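Local coordinates for chitin elicitor receptor kinase 1 (Arabidopsis thaliana, PDB 4EBY), which probably recognises chitin oligomers through its LysM-bearing ectodomain and is activated by chitin-induced dimerization as a receptor kinase of plant immunity, at residues D40-L43 against R44-N48; S82-Q85 against E86-Y89; Y89-A93 against I94-A98; E104-Q107 against A108-F112; E151-L154 against S155-A158. One frame throughout, in Å; residues are numbered along the deposited sequence.

Contact 1 (D40-L43 against R44-N48); sequences DPIL and RYNSN
A type I beta turn from Leu43 to Asn46 carries the chain off the short helix 40-43, and the last residue of the turn reaches back to the helix. Asn46 ND2 donates to Ile42 O over 2.8 Å, and the oxygen lies just 8° out of the Asn46 amide plane, evidence that an N-H is aimed at it. Tyr45 N gives the same Ile42 O a second bond of 3.0 Å from the opposite face of the carbonyl plane, so two donors grip one oxygen. Because Asn46 CG stands beside the backbone N (chi1 -63°), its side chain runs alongside Ile42, with ND2 3.7 Å from Ile42 CG2. Asn46 N closes the turn on Leu43 O at 2.9 Å. Arg44, extended from CG to NE, lays its guanidinium over Asp40 CB, offset toward the rim. Asp40 OD2 is 4.5 Å from Arg44 NH2 but well out of the guanidinium plane, so at most a diffuse attraction of charges is likely, with no N-H pointing at the oxygen. At the Tyr45 ring edge, CD2 comes within 3.3 Å of Pro41 O, in the ring plane. Helix and turn together sit against two elements of the fold: Ile42 of the helix packs on Leu20 and Asn24 of helix 20-26 and on Val61 and Pro64 of strand 60-70, while Asn46 of the turn also bonds Leu62 O through ND2.

Contact 2 (S82-Q85 against E86-Y89); sequences SVRQ and EDTY
With CG turned to the side of its own backbone N (chi1 -79°), the Asp87 carboxylate swings back across the turn to Arg84; Val83, whose CG1 lies opposite its N (chi1 174°), sets that methyl beside the Asp87 CB. The result is a reciprocal pair of bonds. Arg84 N donates to Asp87 OD2 at 2.8 Å, nearly straight at 168°, although it approaches from above the carboxylate plane. Asp87 N returns a bond of 3.1 Å to Arg84 O, closing the turn. Val83 CG1 and Asp87 CB meet at 3.9 Å, the two side chains running antiparallel past one another. On the outer corner a water accepts from Glu86 N at 2.8 Å and donates to Gln85 OE1 at 3.2 Å, which the bend of the Gln85 chain at CB-CG permits. Asp87 is buried, and its oxygens have further partners: OD2 bonds Tyr81 OH and OD1 forms a salt bridge with Arg91 NH2, a setting that would probably keep the carboxylate ionised. Glu86 has a positive phi, as the third residue of a type II beta turn commonly does. That turn, from Arg84 to Asp87, leads from strand 74-82 to helix 89-96, where Thr88 is the N-cap with OG1 bonded to Arg91 N: the strand-to-helix connection of a LysM beta-alpha-alpha-beta unit.

Contact 3 (Y89-A93 against I94-A98); sequences YERVA and ISNYA. With NAG (2-acetamido-2-deoxy-beta-D-glucopyranose), chain C; NAG (2-acetamido-2-deoxy-beta-D-glucopyranose), chain F.
Arg91 O takes two backbone donors at once, Ser95 N at 2.9 Å and Asn96 N at 3.2 Å, the signature of a helix widening into a pi-type turn. Asn96 N, five residues on, lies in the carbonyl plane, whereas Ser95 N, four residues on, is tilted 29° from it. The five-residue spacing is kept by the next bond, Tyr97 N to Val92 O at 2.9 Å; by contrast Ile94 N to Glu90 O still has alpha-helical spacing. Helix 89-96 is the first helix of the second LysM beta-alpha-alpha-beta unit, and sugar is met at its C-terminal end and just beyond. Ile94 O, which a continued alpha helix would offer to Ala98 N, instead accepts N2 of the chain C N-acetylglucosamine at 2.9 Å. Ala98 CB touches the acetyl methyl of that sugar, 3.6 Å from C8, while Ser95 CB lies 3.3 Å from O7 of the chain F sugar. Asn99, in an Asn-Leu-Thr sequon, belongs to the first pocket and Asn16 to the second, consistent with N-linked glycans rather than bound chitin. On the inner side Val92 and Tyr97 run side by side, Val92 CG1 3.7 Å from Tyr97 CD2. Tyr97 CG stands beside its backbone N (chi1 -75°), which leaves the ring edge against Val92 O and lets the hydroxyl reach Asn26 O.

Contact 4 (E104-Q107 against A108-F112); sequences ESLQ and ARNPF. With NAG (2-acetamido-2-deoxy-beta-D-glucopyranose), chain E.
Helix 103-109, the second helix of the second LysM unit, contributes to two glycan pockets, Ser105 to one and Arg109 to the other, and these two residues meet one helical turn apart. Arg109 N donates to Ser105 O at 3.2 Å, bent to 136°. The side chain then doubles back over the same carbonyl: CG sits between the backbone N and the carbonyl carbon (chi1 72°), and it comes 3.3 Å from Ser105 O. A water completes the loop, donating to Ser105 O at 2.8 Å and accepting from Arg109 NH2 at 2.9 Å, in the plane of the guanidinium and at its edge. Farther out, NH1 comes obliquely to within 3.5 Å of O5 of the chain E N-acetylglucosamine. NE bonds Asn124 OD1, and NH1 weakly Asn78 OD1; Asn78 stands in an Asn-Phe-Ser sequon, so this sugar is probably part of an N-linked glycan. Ala108 N to Glu104 O, at 3.0 Å, continues the helical bonding. Beneath, Asn110 runs alongside Leu106, whose side chain packs on Tyr89 and Val92 of helix 89-96. A second water donates to Phe112 O at 2.7 Å and weakly to Gln107 O, joining the helix to the following loop. Chemically, then, the guanidinium partners named here are neutral, two amide oxygens and a water, and the bonds of NE to Asn124 and of NH2 to the water should limit its rotation beside the sugar.

Contact 5 (E151-L154 against S155-A158); sequences EDSL and SSIA
Ser156 turns its side chain back toward Ser153, and each of its two atoms finds a partner there. CB lies 3.4 Å from Ser153 OG. The tip, OG, sits between the backbone N and the carbonyl carbon (chi1 74°), a position from which it accepts Ser153 N at 2.9 Å with an N-H...O angle of 155°. Ser153 answers in kind: its OG accepts Ser156 N at 3.2 Å and 158°. The two crossed bonds between N-cap and N3 residues define a capping box, which supplies acceptors to N-H groups at the start of the helix. The Ser156 hydroxyl also shares a water at 2.7 Å, and that water donates to Asp152 OD1 at 2.6 Å. The buried Asp152 carboxylate has other partners: OD1 bonds Tyr146 OH, and OD2 takes Arg149 N and a salt bridge from Arg60. Behind the box, Ile157 N bonds Ser153 O at 2.9 Å, and Ile157 CD1 comes 3.9 Å from Asp152 CB, so the terminal methyl packs against the aspartate CB. This box opens helix 154-161 of the third LysM unit, after the loop that follows strand 143-147. Leu154 packs on Ala165, Leu168 and Gln169 of the next helix, 165-171, while Ile157 reaches Leu168 from its own turn and also touches Leu148 and Phe177 in loops.

Contacts 2, 3 and 4 lie within the second LysM unit and touch one another: Tyr89 is shared by contacts 2 and 3, and its hydroxyl bonds Phe112 O of contact 4. Contacts 1 and 5 stand apart. All are partly buried: contact 3, with four buried touching residues and none fully exposed, is the most interior; contacts 2 and 4 have more exposed than buried residues and lie farther out. Contact 5 starts a helix with serine hydroxyls and contact 2 leads into one through a carboxylate-braced turn; contacts 1, 3 and 4 lie near helix ends, where carbonyls find partners beyond the helical N-H: an amide in contact 1, sugar in contact 3, water in contact 4.

Contact 1 (D40-L43 against R44-N48)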
# COMPACT_ATOMS: atom_id res chain seq x y z
N ASP A 40 10.02 14.02 -2.72
CA ASP A 40 10.99 13.42 -1.80
C ASP A 40 10.42 12.41 -0.80
O ASP A 40 11.05 11.39 -0.52
CB ASP A 40 11.79 14.51 -1.06
CG ASP A 40 12.75 15.26 -1.96
OD1 ASP A 40 12.93 14.88 -3.14
OD2 ASP A 40 13.37 16.23 -1.47
N PRO A 41 9.23 12.68 -0.24
CA PRO A 41 8.72 11.71 0.75
C PRO A 41 8.60 10.29 0.18
O PRO A 41 8.85 9.32 0.88
CB PRO A 41 7.34 12.27 1.12
CG PRO A 41 7.50 13.72 0.93
CD PRO A 41 8.37 13.87 -0.32
N ILE A 42 8.22 10.19 -1.09
CA ILE A 42 8.18 8.91 -1.78
C ILE A 42 9.56 8.43 -2.23
O ILE A 42 9.93 7.27 -2.00
CB ILE A 42 7.24 8.98 -3.00
CG1 ILE A 42 5.81 9.17 -2.50
CG2 ILE A 42 7.32 7.70 -3.81
CD1 ILE A 42 4.83 9.53 -3.64
N LEU A 43 10.33 9.33 -2.85
CA LEU A 43 11.62 8.93 -3.41
C LEU A 43 12.58 8.38 -2.35
O LEU A 43 13.41 7.53 -2.65
CB LEU A 43 12.28 10.08 -4.17
CG LEU A 43 11.50 10.47 -5.45
CD1 LEU A 43 12.14 11.68 -6.08
CD2 LEU A 43 11.47 9.30 -6.43
N ARG A 44 12.47 8.88 -1.12
CA ARG A 44 13.37 8.39 -0.05
C ARG A 44 13.25 6.90 0.18
O ARG A 44 14.20 6.27 0.63
CB ARG A 44 13.07 9.08 1.27
CG ARG A 44 13.67 10.41 1.39
CD ARG A 44 13.29 10.98 2.73
NE ARG A 44 13.65 12.38 2.78
CZ ARG A 44 12.78 13.37 2.72
NH1 ARG A 44 11.47 13.11 2.66
NH2 ARG A 44 13.22 14.61 2.76
N TYR A 45 12.08 6.35 -0.10
CA TYR A 45 11.85 4.92 0.08
C TYR A 45 12.09 4.11 -1.20
O TYR A 45 11.87 2.91 -1.22
CB TYR A 45 10.42 4.67 0.60
CG TYR A 45 10.24 5.15 2.02
CD1 TYR A 45 10.63 4.35 3.12
CD2 TYR A 45 9.74 6.41 2.28
CE1 TYR A 45 10.48 4.82 4.42
CE2 TYR A 45 9.58 6.89 3.56
CZ TYR A 45 9.96 6.08 4.63
OH TYR A 45 9.81 6.59 5.89
N ASN A 46 12.55 4.78 -2.25
CA ASN A 46 12.75 4.13 -3.55
C ASN A 46 14.05 4.59 -4.19
O ASN A 46 14.06 5.27 -5.20
CB ASN A 46 11.59 4.47 -4.50
CG ASN A 46 10.27 3.95 -4.01
OD1 ASN A 46 9.91 2.79 -4.26
ND2 ASN A 46 9.53 4.78 -3.27
N SER A 47 15.17 4.26 -3.56
CA SER A 47 16.47 4.70 -4.05
C SER A 47 16.77 4.14 -5.44
O SER A 47 17.64 4.64 -6.15
CB SER A 47 17.57 4.31 -3.08
OG SER A 47 17.53 2.91 -2.83
N ASN A 48 16.04 3.09 -5.81
CA ASN A 48 16.17 2.45 -7.11
C ASN A 48 15.68 3.31 -8.27
O ASN A 48 16.04 3.07 -9.43
CB ASN A 48 15.41 1.12 -7.12
CG ASN A 48 13.94 1.30 -6.76
OD1 ASN A 48 13.61 1.73 -5.65
ND2 ASN A 48 13.06 0.97 -7.69
O HOH W 1 10.10 10.13 3.26

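Contact 2 (S82-Q85 against E86-Y89)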
# COMPACT_ATOMS: atom_id res chain seq x y z
N SER A 82 -10.62 11.65 -6.29
CA SER A 82 -11.57 12.39 -7.10
C SER A 82 -11.89 11.63 -8.38
O SER A 82 -10.99 11.28 -9.16
CB SER A 82 -11.05 13.80 -7.39
OG SER A 82 -11.99 14.51 -8.20
N VAL A 83 -13.18 11.36 -8.58
CA VAL A 83 -13.65 10.51 -9.67
C VAL A 83 -13.51 11.16 -11.04
O VAL A 83 -13.86 12.33 -11.24
CB VAL A 83 -15.12 10.10 -9.43
CG1 VAL A 83 -15.67 9.36 -10.62
CG2 VAL A 83 -15.18 9.22 -8.20
N ARG A 84 -13.01 10.36 -11.98
CA ARG A 84 -12.85 10.77 -13.38
C ARG A 84 -13.77 9.99 -14.33
O ARG A 84 -14.47 9.04 -13.93
CB ARG A 84 -11.39 10.60 -13.78
CG ARG A 84 -10.43 11.38 -12.90
CD ARG A 84 -9.04 10.77 -12.90
NE ARG A 84 -8.44 10.82 -14.23
CZ ARG A 84 -7.70 11.83 -14.67
NH1 ARG A 84 -7.47 12.89 -13.90
NH2 ARG A 84 -7.19 11.79 -15.89
N GLN A 85 -13.78 10.40 -15.59
CA GLN A 85 -14.69 9.82 -16.57
C GLN A 85 -14.57 8.30 -16.63
O GLN A 85 -13.47 7.75 -16.72
CB GLN A 85 -14.44 10.42 -17.96
CG GLN A 85 -15.65 10.38 -18.87
CD GLN A 85 -16.70 11.41 -18.50
OE1 GLN A 85 -17.73 11.09 -17.89
NE2 GLN A 85 -16.45 12.67 -18.87
N GLU A 86 -15.72 7.64 -16.56
CA GLU A 86 -15.83 6.20 -16.74
C GLU A 86 -15.27 5.36 -15.59
O GLU A 86 -15.14 4.14 -15.72
CB GLU A 86 -15.23 5.77 -18.08
CG GLU A 86 -16.06 6.26 -19.27
CD GLU A 86 -15.54 5.75 -20.60
OE1 GLU A 86 -14.36 5.36 -20.68
OE2 GLU A 86 -16.33 5.75 -21.57
N ASP A 87 -14.95 6.00 -14.47
CA ASP A 87 -14.51 5.24 -13.30
C ASP A 87 -15.59 4.30 -12.81
O ASP A 87 -16.80 4.60 -12.89
CB ASP A 87 -14.06 6.17 -12.16
CG ASP A 87 -12.68 6.73 -12.37
OD1 ASP A 87 -11.95 6.23 -13.25
OD2 ASP A 87 -12.29 7.67 -11.62
N THR A 88 -15.15 3.15 -12.31
CA THR A 88 -16.02 2.20 -11.66
C THR A 88 -15.31 1.79 -10.39
O THR A 88 -14.09 1.98 -10.27
CB THR A 88 -16.24 0.92 -12.51
OG1 THR A 88 -14.97 0.30 -12.75
CG2 THR A 88 -16.88 1.28 -13.84
N TYR A 89 -16.04 1.24 -9.43
CA TYR A 89 -15.40 0.75 -8.21
C TYR A 89 -14.35 -0.30 -8.53
O TYR A 89 -13.27 -0.31 -7.93
CB TYR A 89 -16.43 0.21 -7.24
CG TYR A 89 -17.28 1.28 -6.57
CD1 TYR A 89 -16.72 2.40 -5.99
CD2 TYR A 89 -18.67 1.14 -6.52
CE1 TYR A 89 -17.51 3.37 -5.37
CE2 TYR A 89 -19.47 2.11 -5.91
CZ TYR A 89 -18.89 3.22 -5.33
OH TYR A 89 -19.68 4.17 -4.73
O HOH W 2 -18.35 8.43 -16.15

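Contact 3 (Y89-A93 against I94-A98)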
# COMPACT_ATOMS: atom_id res chain seq x y z
N TYR A 89 -16.04 1.24 -9.43
CA TYR A 89 -15.40 0.75 -8.21
C TYR A 89 -14.35 -0.30 -8.53
O TYR A 89 -13.27 -0.31 -7.93
CB TYR A 89 -16.43 0.21 -7.24
CG TYR A 89 -17.28 1.28 -6.57
CD1 TYR A 89 -16.72 2.40 -5.99
CD2 TYR A 89 -18.67 1.14 -6.52
CE1 TYR A 89 -17.51 3.37 -5.37
CE2 TYR A 89 -19.47 2.11 -5.91
CZ TYR A 89 -18.89 3.22 -5.33
OH TYR A 89 -19.68 4.17 -4.73
N GLU A 90 -14.66 -1.18 -9.48
CA GLU A 90 -13.70 -2.21 -9.89
C GLU A 90 -12.43 -1.55 -10.42
O GLU A 90 -11.32 -1.89 -10.00
CB GLU A 90 -14.30 -3.12 -10.97
CG GLU A 90 -13.32 -4.19 -11.44
CD GLU A 90 -13.62 -4.74 -12.82
OE1 GLU A 90 -14.03 -3.97 -13.71
OE2 GLU A 90 -13.43 -5.96 -13.01
N ARG A 91 -12.57 -0.61 -11.34
CA ARG A 91 -11.37 0.00 -11.92
C ARG A 91 -10.55 0.79 -10.90
O ARG A 91 -9.31 0.76 -10.92
CB ARG A 91 -11.72 0.88 -13.11
CG ARG A 91 -10.53 1.02 -14.04
CD ARG A 91 -10.95 1.62 -15.36
NE ARG A 91 -11.33 3.00 -15.16
CZ ARG A 91 -11.68 3.83 -16.14
NH1 ARG A 91 -11.69 3.40 -17.39
NH2 ARG A 91 -12.02 5.08 -15.86
N VAL A 92 -11.22 1.51 -10.01
CA VAL A 92 -10.52 2.27 -9.00
C VAL A 92 -9.68 1.34 -8.11
O VAL A 92 -8.55 1.68 -7.78
CB VAL A 92 -11.49 3.13 -8.16
CG1 VAL A 92 -10.75 3.80 -7.00
CG2 VAL A 92 -12.13 4.21 -9.07
N ALA A 93 -10.24 0.19 -7.74
CA ALA A 93 -9.53 -0.75 -6.86
C ALA A 93 -8.38 -1.44 -7.60
O ALA A 93 -7.27 -1.54 -7.07
CB ALA A 93 -10.51 -1.79 -6.29
N ILE A 94 -8.64 -1.94 -8.80
CA ILE A 94 -7.65 -2.81 -9.44
C ILE A 94 -6.57 -2.03 -10.18
O ILE A 94 -5.44 -2.50 -10.31
CB ILE A 94 -8.26 -3.88 -10.38
CG1 ILE A 94 -8.74 -3.27 -11.69
CG2 ILE A 94 -9.36 -4.66 -9.66
CD1 ILE A 94 -9.09 -4.32 -12.74
N SER A 95 -6.94 -0.84 -10.65
CA SER A 95 -6.04 -0.04 -11.45
C SER A 95 -5.55 1.21 -10.70
O SER A 95 -4.35 1.32 -10.39
CB SER A 95 -6.73 0.34 -12.77
OG SER A 95 -5.83 1.05 -13.61
N ASN A 96 -6.46 2.13 -10.38
CA ASN A 96 -6.04 3.40 -9.77
C ASN A 96 -5.30 3.21 -8.45
O ASN A 96 -4.37 3.94 -8.15
CB ASN A 96 -7.24 4.34 -9.59
CG ASN A 96 -8.00 4.57 -10.89
OD1 ASN A 96 -8.62 3.66 -11.43
ND2 ASN A 96 -7.95 5.78 -11.40
N TYR A 97 -5.73 2.22 -7.66
CA TYR A 97 -5.05 1.88 -6.40
C TYR A 97 -4.28 0.54 -6.42
O TYR A 97 -3.80 0.09 -5.37
CB TYR A 97 -6.05 1.93 -5.21
CG TYR A 97 -6.35 3.37 -4.86
CD1 TYR A 97 -5.62 4.04 -3.90
CD2 TYR A 97 -7.33 4.08 -5.55
CE1 TYR A 97 -5.85 5.40 -3.62
CE2 TYR A 97 -7.58 5.42 -5.28
CZ TYR A 97 -6.84 6.08 -4.32
OH TYR A 97 -7.09 7.42 -4.07
N ALA A 98 -4.13 -0.06 -7.59
CA ALA A 98 -3.22 -1.18 -7.79
C ALA A 98 -3.40 -2.30 -6.76
O ALA A 98 -2.43 -2.84 -6.22
CB ALA A 98 -1.77 -0.68 -7.76
C1 NAG C . -4.93 -6.07 -9.65
C2 NAG C . -3.80 -5.90 -10.68
C3 NAG C . -4.28 -6.29 -12.08
C4 NAG C . -5.03 -7.62 -12.10
C5 NAG C . -6.03 -7.70 -10.94
C6 NAG C . -6.69 -9.07 -10.84
C7 NAG C . -2.07 -4.16 -10.60
C8 NAG C . -1.73 -2.70 -10.78
N2 NAG C . -3.36 -4.53 -10.70
O3 NAG C . -3.20 -6.33 -13.00
O4 NAG C . -5.74 -7.73 -13.32
O5 NAG C . -5.37 -7.42 -9.72
O6 NAG C . -5.70 -10.04 -10.61
O7 NAG C . -1.18 -4.97 -10.37
C1 NAG F . -4.21 -2.53 -18.59
C2 NAG F . -5.22 -2.95 -17.51
C3 NAG F . -5.99 -4.20 -17.90
C4 NAG F . -6.55 -4.06 -19.31
C5 NAG F . -5.51 -3.52 -20.29
C6 NAG F . -6.13 -3.25 -21.65
C7 NAG F . -5.02 -2.49 -15.16
C8 NAG F . -4.11 -2.39 -13.96
N2 NAG F . -4.58 -3.15 -16.23
O3 NAG F . -7.05 -4.42 -16.98
O4 NAG F . -6.99 -5.32 -19.76
O5 NAG F . -4.92 -2.33 -19.79
O6 NAG F . -7.20 -2.32 -21.50
O7 NAG F . -6.13 -1.97 -15.12

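Contact 4 (E104-Q107 against A108-F112)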
# COMPACT_ATOMS: atom_id res chain seq x y z
N GLU A 104 -15.14 -4.32 -3.32
CA GLU A 104 -16.16 -4.52 -2.30
C GLU A 104 -16.04 -3.49 -1.18
O GLU A 104 -17.05 -2.97 -0.67
CB GLU A 104 -16.09 -5.95 -1.73
CG GLU A 104 -16.43 -7.04 -2.74
CD GLU A 104 -15.28 -7.42 -3.69
OE1 GLU A 104 -14.14 -6.90 -3.57
OE2 GLU A 104 -15.54 -8.26 -4.57
N SER A 105 -14.80 -3.20 -0.78
CA SER A 105 -14.56 -2.22 0.27
C SER A 105 -15.03 -0.83 -0.19
O SER A 105 -15.72 -0.12 0.56
CB SER A 105 -13.08 -2.18 0.66
OG SER A 105 -12.81 -1.16 1.61
N LEU A 106 -14.67 -0.48 -1.41
CA LEU A 106 -15.10 0.82 -1.96
C LEU A 106 -16.61 0.94 -2.00
O LEU A 106 -17.16 1.97 -1.61
CB LEU A 106 -14.54 1.03 -3.36
CG LEU A 106 -13.06 1.31 -3.48
CD1 LEU A 106 -12.63 1.26 -4.95
CD2 LEU A 106 -12.73 2.70 -2.86
N GLN A 107 -17.28 -0.10 -2.49
CA GLN A 107 -18.73 -0.02 -2.64
C GLN A 107 -19.42 0.08 -1.27
O GLN A 107 -20.41 0.79 -1.11
CB GLN A 107 -19.25 -1.21 -3.45
CG GLN A 107 -20.76 -1.15 -3.73
CD GLN A 107 -21.20 -2.15 -4.81
OE1 GLN A 107 -20.44 -2.45 -5.74
NE2 GLN A 107 -22.42 -2.66 -4.68
N ALA A 108 -18.88 -0.60 -0.26
CA ALA A 108 -19.51 -0.58 1.06
C ALA A 108 -19.43 0.77 1.76
O ALA A 108 -20.34 1.15 2.51
CB ALA A 108 -18.92 -1.70 1.95
N ARG A 109 -18.36 1.52 1.50
CA ARG A 109 -18.06 2.71 2.28
C ARG A 109 -18.32 4.01 1.53
O ARG A 109 -18.06 5.08 2.07
CB ARG A 109 -16.60 2.71 2.75
CG ARG A 109 -15.57 2.95 1.65
CD ARG A 109 -14.17 2.48 2.08
NE ARG A 109 -13.64 3.17 3.26
CZ ARG A 109 -13.63 2.68 4.50
NH1 ARG A 109 -13.09 3.41 5.47
NH2 ARG A 109 -14.16 1.49 4.78
N ASN A 110 -18.85 3.90 0.31
CA ASN A 110 -19.23 5.08 -0.49
C ASN A 110 -20.68 4.95 -0.90
O ASN A 110 -21.17 3.83 -1.08
CB ASN A 110 -18.33 5.21 -1.72
CG ASN A 110 -16.90 5.51 -1.35
OD1 ASN A 110 -16.03 4.62 -1.35
ND2 ASN A 110 -16.66 6.75 -0.98
N PRO A 111 -21.40 6.09 -1.03
CA PRO A 111 -22.85 6.03 -1.22
C PRO A 111 -23.30 5.96 -2.68
O PRO A 111 -24.50 5.80 -2.95
CB PRO A 111 -23.34 7.33 -0.59
CG PRO A 111 -22.21 8.31 -0.89
CD PRO A 111 -20.95 7.45 -0.67
N PHE A 112 -22.36 6.09 -3.62
CA PHE A 112 -22.74 6.11 -5.02
C PHE A 112 -23.04 4.70 -5.49
O PHE A 112 -22.24 3.79 -5.28
CB PHE A 112 -21.62 6.74 -5.85
CG PHE A 112 -21.05 7.99 -5.23
CD1 PHE A 112 -21.71 9.21 -5.35
CD2 PHE A 112 -19.88 7.93 -4.50
CE1 PHE A 112 -21.21 10.36 -4.75
CE2 PHE A 112 -19.36 9.06 -3.90
CZ PHE A 112 -20.03 10.28 -4.01
C1 NAG E . -12.38 6.26 7.64
C2 NAG E . -12.54 6.83 9.05
C3 NAG E . -13.75 6.18 9.71
C4 NAG E . -14.97 6.42 8.84
C5 NAG E . -14.73 5.99 7.40
C6 NAG E . -15.93 6.36 6.53
C7 NAG E . -10.77 7.56 10.59
C8 NAG E . -9.49 7.19 11.29
N2 NAG E . -11.37 6.60 9.88
O3 NAG E . -13.94 6.72 11.01
O4 NAG E . -16.06 5.65 9.30
O5 NAG E . -13.55 6.59 6.91
O6 NAG E . -16.10 7.77 6.45
O7 NAG E . -11.22 8.70 10.70
O HOH W 3 -15.58 -0.59 3.35
O HOH W 4 -22.42 1.62 -3.65

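Contact 5 (E151-L154 against S155-A158)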
# COMPACT_ATOMS: atom_id res chain seq x y z
N GLU A 151 3.41 -13.56 -10.13
CA GLU A 151 4.83 -13.86 -10.17
C GLU A 151 5.47 -13.96 -8.78
O GLU A 151 6.59 -14.44 -8.65
CB GLU A 151 5.59 -12.85 -11.05
CG GLU A 151 5.62 -11.42 -10.52
CD GLU A 151 4.44 -10.57 -10.98
OE1 GLU A 151 3.45 -11.12 -11.51
OE2 GLU A 151 4.52 -9.34 -10.81
N ASP A 152 4.75 -13.52 -7.75
CA ASP A 152 5.27 -13.59 -6.38
C ASP A 152 5.17 -14.98 -5.77
O ASP A 152 4.26 -15.74 -6.08
CB ASP A 152 4.50 -12.65 -5.46
CG ASP A 152 4.73 -11.19 -5.79
OD1 ASP A 152 5.90 -10.79 -5.95
OD2 ASP A 152 3.74 -10.45 -5.88
N SER A 153 6.10 -15.28 -4.86
CA SER A 153 6.02 -16.48 -4.03
C SER A 153 6.60 -16.16 -2.65
O SER A 153 7.21 -15.10 -2.45
CB SER A 153 6.77 -17.65 -4.67
OG SER A 153 8.14 -17.33 -4.84
N LEU A 154 6.42 -17.07 -1.69
CA LEU A 154 7.00 -16.84 -0.38
C LEU A 154 8.52 -16.71 -0.49
O LEU A 154 9.11 -15.79 0.05
CB LEU A 154 6.63 -17.97 0.58
CG LEU A 154 7.21 -17.81 1.99
CD1 LEU A 154 6.69 -16.52 2.64
CD2 LEU A 154 6.86 -19.02 2.82
N SER A 155 9.15 -17.64 -1.21
CA SER A 155 10.60 -17.57 -1.38
C SER A 155 11.06 -16.30 -2.09
O SER A 155 12.05 -15.69 -1.68
CB SER A 155 11.15 -18.82 -2.10
OG SER A 155 10.35 -19.16 -3.21
N SER A 156 10.36 -15.87 -3.14
CA SER A 156 10.77 -14.65 -3.85
C SER A 156 10.60 -13.39 -3.01
O SER A 156 11.43 -12.49 -3.07
CB SER A 156 10.04 -14.49 -5.19
OG SER A 156 8.69 -14.10 -5.01
N ILE A 157 9.54 -13.32 -2.21
CA ILE A 157 9.35 -12.16 -1.34
C ILE A 157 10.34 -12.18 -0.18
O ILE A 157 10.84 -11.15 0.25
CB ILE A 157 7.88 -12.05 -0.84
CG1 ILE A 157 6.96 -11.69 -2.01
CG2 ILE A 157 7.77 -10.97 0.25
CD1 ILE A 157 5.48 -11.91 -1.74
N ALA A 158 10.65 -13.37 0.32
CA ALA A 158 11.64 -13.51 1.38
C ALA A 158 13.00 -13.01 0.89
O ALA A 158 13.71 -12.30 1.60
CB ALA A 158 11.75 -14.95 1.82
O HOH W 5 8.39 -11.51 -5.83